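Local atomic coordinates of Phenylalanine/tyrosine ammonia-lyase (Rhodosporidium toruloides, PDB entry 1Y2M), a protein that catalyses the non-oxidative deamination of L-phenylalanine and L-tyrosine to trans-cinnamic and p-coumaric acid, releasing ammonium. Residues B[315-320]-B[324-329]; B[369-374]-B[433-438]; B[42-47]-B[288-293]; B[299-304]-B[363-368]. One frame throughout, in Å; residues are numbered along the deposited sequence.

In the fold
From the N terminus, contact 3 comes first and spans the most chain: residues 42-47, at the start of helix 44-52, return to 288-293 in the middle of helix 273-303 after 240 intervening residues. Contact 4 begins near the end of that same helix and closes on 363-368, and contact 1, a local turn between 315-320 and 324-329, lies wholly within the loop so formed. Contact 2 follows, joining helix 368-391 to helix 416-443. No two loops cross. Direct bonds join neighbours: Glu327 of contact 1 binds Gln44 of contact 3, Thr324 binds Gly373 of contact 2, and Ser293 of contact 3 binds Asn436 of contact 2.

Contact 1: residues B[315-320]-B[324-329]; sequences LHDVTR and TQIEVA
His316 and Gln325 face each other across the short turn that joins helix 314-318 to helix 323-336, a pair of consecutive helices in the mainly helical PAL/histidase fold. The polar part of the contact is centred on the amide of Gln325. With CG anti to the backbone N (chi1 -173°) and the chain extended beyond it, Gln325 carries NE2 to 2.9 Å from His316 ND1. The bond is almost straight (171°); ND1 lies in the amide plane of Gln325, while NE2 is tilted out of the imidazole plane, and the two flat groups stand nearly perpendicular. NE2 also bonds to Asn412 OD1 of the second subunit, while His316 NE2 bonds to Ser310 O, so both ring nitrogens are engaged, consistent with a neutral ring protonated on NE2. Arg320 NH1 comes within 3.0 Å of Gln325 OE1, but its guanidinium has its main partner in Glu389 of the second subunit.

The apolar part is a CH-pi contact: Ala329 CB sits 3.5 Å from the centroid of the His316 ring, 14° off its normal. Were His316 an alanine, Ser310 O and Gln325 NE2 would probably each be short of a partner and the Ala329 methyl without a ring to cover. Van der Waals packing adds Ile326, which lies against the side chain and backbone of Asp317, its CG2 3.6 Å from the carboxylate atom OD1 and its CD1 3.8 Å from CA. Nearby a water spans the helices, donating to Asp317 OD2 and, at 2.9 Å, to Ile326 O.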
# COMPACT_ATOMS: atom_id res chain seq x y z
N LEU B 315 -25.01 -1.73 -26.15
CA LEU B 315 -23.63 -1.58 -25.68
C LEU B 315 -23.34 -2.33 -24.42
O LEU B 315 -22.20 -2.31 -23.93
CB LEU B 315 -23.26 -0.11 -25.50
CG LEU B 315 -23.08 0.70 -26.79
CD1 LEU B 315 -22.93 2.19 -26.46
CD2 LEU B 315 -21.85 0.24 -27.54
N HIS B 316 -24.37 -2.93 -23.82
CA HIS B 316 -24.20 -3.65 -22.57
C HIS B 316 -24.89 -5.02 -22.63
O HIS B 316 -24.22 -6.07 -22.81
CB HIS B 316 -24.71 -2.78 -21.43
CG HIS B 316 -24.13 -1.41 -21.47
ND1 HIS B 316 -22.87 -1.12 -20.99
CD2 HIS B 316 -24.59 -0.28 -22.05
CE1 HIS B 316 -22.61 0.17 -21.21
NE2 HIS B 316 -23.63 0.69 -21.88
N ASP B 317 -26.22 -5.00 -22.59
CA ASP B 317 -27.04 -6.22 -22.62
C ASP B 317 -26.66 -7.17 -23.76
O ASP B 317 -26.60 -8.40 -23.58
CB ASP B 317 -28.52 -5.85 -22.75
CG ASP B 317 -29.02 -4.86 -21.69
OD1 ASP B 317 -30.08 -5.15 -21.11
OD2 ASP B 317 -28.39 -3.80 -21.42
N VAL B 318 -26.44 -6.61 -24.96
CA VAL B 318 -26.18 -7.43 -26.11
C VAL B 318 -24.70 -7.77 -26.20
O VAL B 318 -24.34 -8.94 -26.47
CB VAL B 318 -26.60 -6.74 -27.39
CG1 VAL B 318 -26.22 -7.60 -28.60
CG2 VAL B 318 -28.13 -6.49 -27.35
N THR B 319 -23.87 -6.76 -26.10
CA THR B 319 -22.47 -6.91 -26.49
C THR B 319 -21.50 -7.33 -25.38
O THR B 319 -20.48 -7.99 -25.67
CB THR B 319 -21.93 -5.61 -27.14
OG1 THR B 319 -22.23 -4.47 -26.30
CG2 THR B 319 -22.51 -5.43 -28.51
N ARG B 320 -21.78 -6.96 -24.13
CA ARG B 320 -20.84 -7.26 -23.04
C ARG B 320 -21.62 -7.49 -21.75
O ARG B 320 -21.74 -6.61 -20.88
CB ARG B 320 -19.76 -6.16 -22.89
CG ARG B 320 -18.72 -6.48 -21.79
CD ARG B 320 -17.56 -5.56 -21.95
NE ARG B 320 -16.40 -5.74 -21.04
CZ ARG B 320 -15.93 -4.83 -20.22
NH1 ARG B 320 -16.59 -3.70 -19.96
NH2 ARG B 320 -14.78 -5.09 -19.59
N THR B 324 -23.83 -6.64 -13.78
CA THR B 324 -23.82 -5.34 -13.08
C THR B 324 -23.45 -4.22 -14.02
O THR B 324 -23.79 -3.06 -13.73
CB THR B 324 -22.90 -5.32 -11.87
OG1 THR B 324 -21.60 -5.81 -12.27
CG2 THR B 324 -23.51 -6.18 -10.74
N GLN B 325 -22.79 -4.51 -15.14
CA GLN B 325 -22.62 -3.49 -16.16
C GLN B 325 -23.99 -3.13 -16.78
O GLN B 325 -24.34 -1.94 -16.97
CB GLN B 325 -21.71 -3.98 -17.27
CG GLN B 325 -21.36 -2.90 -18.27
CD GLN B 325 -20.42 -3.37 -19.34
OE1 GLN B 325 -19.43 -4.05 -19.05
NE2 GLN B 325 -20.67 -2.93 -20.59
N ILE B 326 -24.75 -4.16 -17.12
CA ILE B 326 -26.12 -4.01 -17.60
C ILE B 326 -26.93 -3.18 -16.60
O ILE B 326 -27.64 -2.27 -16.98
CB ILE B 326 -26.76 -5.36 -17.81
CG1 ILE B 326 -26.09 -6.11 -18.97
CG2 ILE B 326 -28.26 -5.25 -18.00
CD1 ILE B 326 -26.52 -7.56 -19.07
N GLU B 327 -26.79 -3.52 -15.32
CA GLU B 327 -27.52 -2.84 -14.27
C GLU B 327 -27.23 -1.35 -14.24
O GLU B 327 -28.13 -0.52 -14.17
CB GLU B 327 -27.20 -3.48 -12.94
CG GLU B 327 -27.69 -2.75 -11.74
CD GLU B 327 -27.33 -3.47 -10.41
OE1 GLU B 327 -26.97 -4.66 -10.46
OE2 GLU B 327 -27.45 -2.84 -9.36
N VAL B 328 -25.94 -1.01 -14.21
CA VAL B 328 -25.55 0.40 -14.08
C VAL B 328 -25.98 1.21 -15.34
O VAL B 328 -26.55 2.31 -15.24
CB VAL B 328 -24.03 0.51 -13.84
CG1 VAL B 328 -23.59 1.97 -13.95
CG2 VAL B 328 -23.63 -0.14 -12.49
N ALA B 329 -25.73 0.68 -16.51
CA ALA B 329 -26.15 1.33 -17.76
C ALA B 329 -27.66 1.56 -17.76
O ALA B 329 -28.15 2.61 -18.15
CB ALA B 329 -25.74 0.53 -18.95
O HOH W 1 -28.63 -2.01 -19.67

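Contact 2: residues B[369-374]-B[433-438]; sequences PQWLGP and GKLNFT
The indole of Trp371 turns one face of its pyrrole ring to Leu435. Over this face stands Leu435 CD1, 4.0 Å from Trp371 CD1, and from the same side Leu435 CB approaches Trp371 CD1 at 3.6 Å. Both side chains leave their helices with CG anti to the backbone N (chi1 -169° for Trp371, -173° for Leu435), which sends them toward one another to slide past in opposite directions. The ring is fixed further by its NE1, which bonds to Gln431 O, one turn before Leu435. Without the indole, as with a serine in place of Trp371, Gln431 O would probably lose its N-H partner and a gap would be likely to open beside Leu435.

The other branch of Leu435 serves the second partner. Its CD2 rests against the branch point of Leu372, 3.5 Å from Leu372 CG and 3.7 Å from each of Leu372 CD1 and CD2, the two side chains crossing at about a right angle. One leucine thus bridges the indole and Leu372, with no hydrogen bond across the contact.

This is buried helix-to-helix packing in the long-helix core of the lyase fold. Leu372 continues onto Ser293 and Gln294 of helix 273-303 and onto Val328 of helix 323-336, Trp371 packs on Asn503 of the second subunit, and Phe437 packs on helix 468-484.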
# COMPACT_ATOMS: atom_id res chain seq x y z
N PRO B 369 -20.47 2.72 -17.06
CA PRO B 369 -21.02 1.38 -16.64
C PRO B 369 -19.92 0.32 -16.50
O PRO B 369 -20.00 -0.56 -15.62
CB PRO B 369 -22.00 1.03 -17.76
CG PRO B 369 -22.30 2.39 -18.44
CD PRO B 369 -21.00 3.14 -18.38
N GLN B 370 -18.96 0.38 -17.40
CA GLN B 370 -17.87 -0.55 -17.41
C GLN B 370 -16.96 -0.32 -16.19
O GLN B 370 -16.30 -1.24 -15.71
CB GLN B 370 -17.10 -0.44 -18.74
CG GLN B 370 -17.87 -0.81 -19.99
CD GLN B 370 -18.63 0.32 -20.58
OE1 GLN B 370 -18.70 1.38 -20.00
NE2 GLN B 370 -19.18 0.10 -21.77
N TRP B 371 -16.91 0.92 -15.68
CA TRP B 371 -16.08 1.24 -14.53
C TRP B 371 -16.81 0.87 -13.23
O TRP B 371 -16.22 0.31 -12.29
CB TRP B 371 -15.84 2.74 -14.50
CG TRP B 371 -14.76 3.15 -13.49
CD1 TRP B 371 -14.92 3.67 -12.23
CD2 TRP B 371 -13.34 3.05 -13.71
NE1 TRP B 371 -13.67 3.93 -11.67
CE2 TRP B 371 -12.70 3.56 -12.56
CE3 TRP B 371 -12.56 2.57 -14.76
CZ2 TRP B 371 -11.30 3.61 -12.44
CZ3 TRP B 371 -11.17 2.63 -14.63
CH2 TRP B 371 -10.57 3.13 -13.48
N LEU B 372 -18.09 1.22 -13.15
CA LEU B 372 -18.84 0.99 -11.92
C LEU B 372 -19.33 -0.46 -11.78
O LEU B 372 -19.57 -0.98 -10.66
CB LEU B 372 -20.01 1.96 -11.88
CG LEU B 372 -19.64 3.44 -11.65
CD1 LEU B 372 -20.88 4.34 -11.82
CD2 LEU B 372 -18.98 3.71 -10.34
N GLY B 373 -19.61 -1.13 -12.91
CA GLY B 373 -20.20 -2.47 -12.87
C GLY B 373 -19.44 -3.44 -11.97
O GLY B 373 -20.03 -4.10 -11.07
N PRO B 374 -18.12 -3.54 -12.17
CA PRO B 374 -17.39 -4.50 -11.36
C PRO B 374 -17.47 -4.30 -9.87
O PRO B 374 -17.66 -5.26 -9.10
CB PRO B 374 -15.96 -4.39 -11.89
CG PRO B 374 -16.14 -4.04 -13.30
CD PRO B 374 -17.27 -2.99 -13.22
N GLY B 433 -14.82 7.08 -6.27
CA GLY B 433 -14.25 8.42 -6.10
C GLY B 433 -13.42 8.85 -7.33
O GLY B 433 -13.57 9.98 -7.84
N LYS B 434 -12.52 8.01 -7.83
CA LYS B 434 -11.75 8.36 -9.01
C LYS B 434 -12.67 8.69 -10.19
O LYS B 434 -12.47 9.68 -10.86
CB LYS B 434 -10.77 7.25 -9.33
CG LYS B 434 -9.92 7.56 -10.53
CD LYS B 434 -8.94 8.71 -10.33
CE LYS B 434 -8.07 8.87 -11.57
NZ LYS B 434 -6.88 9.82 -11.48
N LEU B 435 -13.72 7.90 -10.42
CA LEU B 435 -14.66 8.20 -11.50
C LEU B 435 -15.31 9.56 -11.38
O LEU B 435 -15.25 10.39 -12.30
CB LEU B 435 -15.77 7.14 -11.52
CG LEU B 435 -16.71 7.29 -12.74
CD1 LEU B 435 -15.89 7.08 -14.09
CD2 LEU B 435 -17.86 6.34 -12.66
N ASN B 436 -15.95 9.79 -10.25
CA ASN B 436 -16.67 11.04 -10.10
C ASN B 436 -15.67 12.21 -10.06
O ASN B 436 -15.97 13.29 -10.55
CB ASN B 436 -17.59 11.01 -8.87
CG ASN B 436 -18.71 9.99 -9.04
OD1 ASN B 436 -18.73 8.99 -8.38
ND2 ASN B 436 -19.63 10.23 -9.99
N PHE B 437 -14.49 12.03 -9.49
CA PHE B 437 -13.51 13.14 -9.54
C PHE B 437 -13.23 13.47 -11.03
O PHE B 437 -13.15 14.62 -11.43
CB PHE B 437 -12.20 12.71 -8.91
CG PHE B 437 -11.04 13.60 -9.24
CD1 PHE B 437 -10.99 14.90 -8.77
CD2 PHE B 437 -10.05 13.15 -10.05
CE1 PHE B 437 -9.94 15.74 -9.10
CE2 PHE B 437 -9.00 13.99 -10.41
CZ PHE B 437 -8.95 15.28 -9.92
N THR B 438 -12.96 12.45 -11.83
CA THR B 438 -12.60 12.69 -13.24
C THR B 438 -13.74 13.32 -14.01
O THR B 438 -13.53 14.21 -14.88
CB THR B 438 -12.12 11.45 -14.03
OG1 THR B 438 -13.15 10.45 -14.14
CG2 THR B 438 -10.90 10.85 -13.35

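Contact 3: residues B[42-47]-B[288-293]; sequences VTQVDI and MLSLLS
The Gln44 chain reaches Ser290 fully extended, with CG anti to the main-chain N (chi1 -179°), and the OG of Ser290 is likewise anti to its own N (chi1 174°). The serine hydroxyl donates to Gln44 OE1 at 2.7 Å, with a C=O...donor angle of 117° and a modest tilt from the carbonyl plane. The other end of the amide, NE2, bonds to His287 ND1, so helix 273-303 holds both polar atoms of the glutamine and fixes which way round the amide lies.

Beside this polar link, the apolar part is a meeting of methyls, Leu291 CD2 lying 3.9 Å from Val45 CG2; the valine and leucine side chains cross at about a right angle. The same CD2 also packs against the amide oxygen of Gln44.

Gln44 is the first residue of its helix, and the start of that helix is a capping box. Thr43, the N-cap, accepts from Asp46 N through OG1 at 3.0 Å, and in return the N-H of Thr43 reaches Asp46 OD2 at 3.2 Å from above the carboxylate plane. Glu327 OE2 takes the N-H of Gln44, and its negative charge at this helix start would probably be favoured by the helix dipole.

The contact lies away from the catalytic sites and joins helix 44-52, near the N terminus, to helix 273-303 of the core. Gln44 touches Leu379 and Ser290 touches Val376, both of helix 368-391, whereas Leu289 and Leu292 of helix 273-303 pack on helix 506-560.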
# COMPACT_ATOMS: atom_id res chain seq x y z
N VAL B 42 -31.01 -9.89 -9.43
CA VAL B 42 -31.07 -8.99 -8.27
C VAL B 42 -30.20 -7.80 -8.55
O VAL B 42 -29.19 -7.92 -9.24
CB VAL B 42 -30.58 -9.65 -7.00
CG1 VAL B 42 -29.03 -9.83 -7.03
CG2 VAL B 42 -31.06 -8.85 -5.76
N THR B 43 -30.61 -6.65 -8.07
CA THR B 43 -29.86 -5.44 -8.34
C THR B 43 -29.61 -4.71 -7.05
O THR B 43 -30.27 -4.93 -6.03
CB THR B 43 -30.63 -4.49 -9.28
OG1 THR B 43 -31.85 -4.09 -8.62
CG2 THR B 43 -30.97 -5.18 -10.62
N GLN B 44 -28.69 -3.75 -7.12
CA GLN B 44 -28.37 -2.93 -5.98
C GLN B 44 -29.58 -2.10 -5.59
O GLN B 44 -29.89 -1.96 -4.42
CB GLN B 44 -27.15 -2.06 -6.29
CG GLN B 44 -26.72 -1.18 -5.15
CD GLN B 44 -25.36 -0.61 -5.40
OE1 GLN B 44 -25.17 0.02 -6.45
NE2 GLN B 44 -24.38 -0.82 -4.47
N VAL B 45 -30.30 -1.54 -6.57
CA VAL B 45 -31.51 -0.83 -6.23
C VAL B 45 -32.51 -1.72 -5.49
O VAL B 45 -33.10 -1.25 -4.50
CB VAL B 45 -32.19 -0.21 -7.51
CG1 VAL B 45 -33.53 0.45 -7.11
CG2 VAL B 45 -31.29 0.85 -8.17
N ASP B 46 -32.71 -2.97 -5.94
CA ASP B 46 -33.59 -3.93 -5.21
C ASP B 46 -33.15 -4.08 -3.74
O ASP B 46 -33.98 -4.08 -2.81
CB ASP B 46 -33.54 -5.35 -5.83
CG ASP B 46 -34.17 -5.45 -7.20
OD1 ASP B 46 -34.99 -4.55 -7.55
OD2 ASP B 46 -33.84 -6.45 -7.92
N ILE B 47 -31.84 -4.24 -3.54
CA ILE B 47 -31.23 -4.40 -2.22
C ILE B 47 -31.46 -3.17 -1.34
O ILE B 47 -31.87 -3.26 -0.18
CB ILE B 47 -29.72 -4.71 -2.36
CG1 ILE B 47 -29.60 -6.15 -2.91
CG2 ILE B 47 -29.01 -4.50 -1.03
CD1 ILE B 47 -28.19 -6.61 -3.33
N MSE B 288 -25.48 3.35 -0.93
CA MSE B 288 -26.11 4.64 -1.23
C MSE B 288 -25.18 5.50 -2.08
O MSE B 288 -25.60 6.18 -3.00
CB MSE B 288 -26.49 5.42 0.03
CG MSE B 288 -27.29 4.66 1.00
SE MSE B 288 -28.93 3.88 0.22
CE MSE B 288 -29.28 2.68 1.80
N LEU B 289 -23.89 5.45 -1.76
CA LEU B 289 -22.92 6.27 -2.42
C LEU B 289 -22.72 5.73 -3.86
O LEU B 289 -22.53 6.49 -4.77
CB LEU B 289 -21.61 6.28 -1.64
CG LEU B 289 -21.57 7.05 -0.33
CD1 LEU B 289 -20.29 6.74 0.41
CD2 LEU B 289 -21.68 8.54 -0.58
N SER B 290 -22.87 4.43 -4.05
CA SER B 290 -22.80 3.83 -5.38
C SER B 290 -23.94 4.35 -6.22
O SER B 290 -23.77 4.74 -7.37
CB SER B 290 -22.94 2.31 -5.24
OG SER B 290 -23.01 1.68 -6.50
N LEU B 291 -25.15 4.40 -5.63
CA LEU B 291 -26.32 4.92 -6.37
C LEU B 291 -26.17 6.39 -6.66
O LEU B 291 -26.51 6.88 -7.74
CB LEU B 291 -27.63 4.61 -5.64
CG LEU B 291 -28.00 3.12 -5.56
CD1 LEU B 291 -29.39 2.96 -4.90
CD2 LEU B 291 -28.01 2.46 -6.92
N LEU B 292 -25.64 7.13 -5.71
CA LEU B 292 -25.40 8.58 -5.91
C LEU B 292 -24.37 8.84 -7.02
O LEU B 292 -24.49 9.78 -7.80
CB LEU B 292 -25.01 9.24 -4.59
CG LEU B 292 -24.62 10.72 -4.61
CD1 LEU B 292 -25.80 11.58 -5.15
CD2 LEU B 292 -24.17 11.24 -3.26
N SER B 293 -23.36 7.99 -7.11
CA SER B 293 -22.34 8.07 -8.17
C SER B 293 -23.00 7.95 -9.55
O SER B 293 -22.64 8.64 -10.51
CB SER B 293 -21.32 6.95 -8.01
OG SER B 293 -20.38 7.06 -9.08

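Contact 4: residues B[299-304]-B[363-368]; sequences MTVEAM and YPLRTS
Leu365 is directed toward helix 273-303 and is met there by Thr300, Val301 and Met304. With CG anti to the carbonyl carbon (chi1 -67°), it presents both methyls to Val301 CG2, CD2 at 3.8 Å and CD1 at 4.1 Å. CD2 also meets Thr300 CG2 at 4.0 Å, the threonine and valine lying slantwise to the leucine, and CD1 also faces the CG of Met304, a selenomethionine, at a looser 4.3 Å. Thr300 offers only carbon to Leu365; its hydroxyl bonds to Leu296 O and His527 NE2.

Two carbonyls of helix 363-366 each take a side-chain hydroxyl as well as a backbone N-H. Tyr363 O receives Thr367 OG1 at 2.7 Å and Thr367 N from opposite faces of its plane; Leu365 O receives Ser368 OG, also at 2.7 Å, and Ser368 N from the same face.

The next residue, Arg366, which probably binds cinnamate as in related enzymes, leads away from helix 273-303, its NH1 bonded to Gly410 O of the second subunit. Tyr363 OH makes a weak bond to Ser212 N of that subunit, in the Ala211-Gly213 segment, which in the mature enzyme cyclises to the imidazolinone, consistent with the family's active sites being shared between subunits.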
# COMPACT_ATOMS: atom_id res chain seq x y z
N MSE B 299 -26.39 13.30 -14.21
CA MSE B 299 -26.52 14.78 -14.18
C MSE B 299 -25.36 15.48 -14.86
O MSE B 299 -25.48 16.57 -15.43
CB MSE B 299 -26.73 15.23 -12.75
CG MSE B 299 -27.99 14.69 -12.25
SE MSE B 299 -28.43 15.34 -10.45
CE MSE B 299 -29.30 16.93 -10.96
N THR B 300 -24.20 14.85 -14.76
CA THR B 300 -23.02 15.35 -15.51
C THR B 300 -23.19 15.21 -17.02
O THR B 300 -22.77 16.09 -17.78
CB THR B 300 -21.72 14.71 -15.00
OG1 THR B 300 -21.60 14.88 -13.56
CG2 THR B 300 -20.50 15.33 -15.67
N VAL B 301 -23.75 14.10 -17.49
CA VAL B 301 -24.00 13.98 -18.93
C VAL B 301 -24.91 15.15 -19.33
O VAL B 301 -24.69 15.79 -20.36
CB VAL B 301 -24.66 12.61 -19.29
CG1 VAL B 301 -25.12 12.59 -20.74
CG2 VAL B 301 -23.70 11.42 -19.01
N GLU B 302 -25.90 15.45 -18.49
CA GLU B 302 -26.81 16.57 -18.81
C GLU B 302 -26.07 17.92 -18.83
O GLU B 302 -26.13 18.67 -19.79
CB GLU B 302 -27.98 16.60 -17.82
CG GLU B 302 -28.90 15.41 -17.96
CD GLU B 302 -30.16 15.58 -17.11
OE1 GLU B 302 -30.01 15.47 -15.88
OE2 GLU B 302 -31.28 15.88 -17.63
N ALA B 303 -25.27 18.21 -17.79
CA ALA B 303 -24.55 19.48 -17.73
C ALA B 303 -23.56 19.61 -18.90
O ALA B 303 -23.33 20.68 -19.39
CB ALA B 303 -23.79 19.60 -16.45
N MSE B 304 -23.01 18.48 -19.36
CA MSE B 304 -22.00 18.48 -20.44
C MSE B 304 -22.64 18.38 -21.81
O MSE B 304 -21.94 18.31 -22.79
CB MSE B 304 -21.06 17.30 -20.23
CG MSE B 304 -20.23 17.40 -18.98
SE MSE B 304 -18.70 18.63 -19.37
CE MSE B 304 -17.60 17.49 -20.59
N TYR B 363 -13.89 9.30 -21.29
CA TYR B 363 -14.12 8.03 -20.62
C TYR B 363 -14.87 8.15 -19.30
O TYR B 363 -15.61 7.18 -18.92
CB TYR B 363 -12.81 7.26 -20.40
CG TYR B 363 -12.19 6.61 -21.62
CD1 TYR B 363 -12.58 6.90 -22.92
CD2 TYR B 363 -11.07 5.79 -21.43
CE1 TYR B 363 -11.91 6.28 -24.03
CE2 TYR B 363 -10.43 5.24 -22.46
CZ TYR B 363 -10.84 5.45 -23.74
OH TYR B 363 -10.07 4.84 -24.72
N PRO B 364 -14.69 9.26 -18.53
CA PRO B 364 -15.45 9.35 -17.29
C PRO B 364 -16.98 9.17 -17.42
O PRO B 364 -17.63 8.63 -16.55
CB PRO B 364 -15.04 10.72 -16.73
CG PRO B 364 -13.58 10.81 -17.22
CD PRO B 364 -13.72 10.37 -18.66
N LEU B 365 -17.51 9.60 -18.55
CA LEU B 365 -18.92 9.41 -18.86
C LEU B 365 -19.16 8.14 -19.69
O LEU B 365 -19.99 7.30 -19.34
CB LEU B 365 -19.42 10.64 -19.63
CG LEU B 365 -19.44 11.92 -18.78
CD1 LEU B 365 -19.97 13.11 -19.64
CD2 LEU B 365 -20.23 11.78 -17.44
N ARG B 366 -18.42 8.00 -20.79
CA ARG B 366 -18.69 6.93 -21.76
C ARG B 366 -18.34 5.53 -21.25
O ARG B 366 -18.93 4.57 -21.72
CB ARG B 366 -17.99 7.21 -23.07
CG ARG B 366 -18.10 6.11 -24.16
CD ARG B 366 -17.86 6.68 -25.54
NE ARG B 366 -16.59 7.39 -25.69
CZ ARG B 366 -15.51 6.93 -26.30
NH1 ARG B 366 -15.46 5.68 -26.77
NH2 ARG B 366 -14.45 7.70 -26.41
N THR B 367 -17.41 5.43 -20.30
CA THR B 367 -17.05 4.11 -19.75
C THR B 367 -17.57 3.90 -18.34
O THR B 367 -17.16 2.94 -17.64
CB THR B 367 -15.50 3.83 -19.77
OG1 THR B 367 -14.84 4.60 -18.75
CG2 THR B 367 -14.90 4.05 -21.14
N SER B 368 -18.50 4.75 -17.90
CA SER B 368 -19.01 4.67 -16.52
C SER B 368 -19.63 3.32 -16.16
O SER B 368 -19.35 2.78 -15.10
CB SER B 368 -19.87 5.90 -16.18
OG SER B 368 -20.92 6.13 -17.10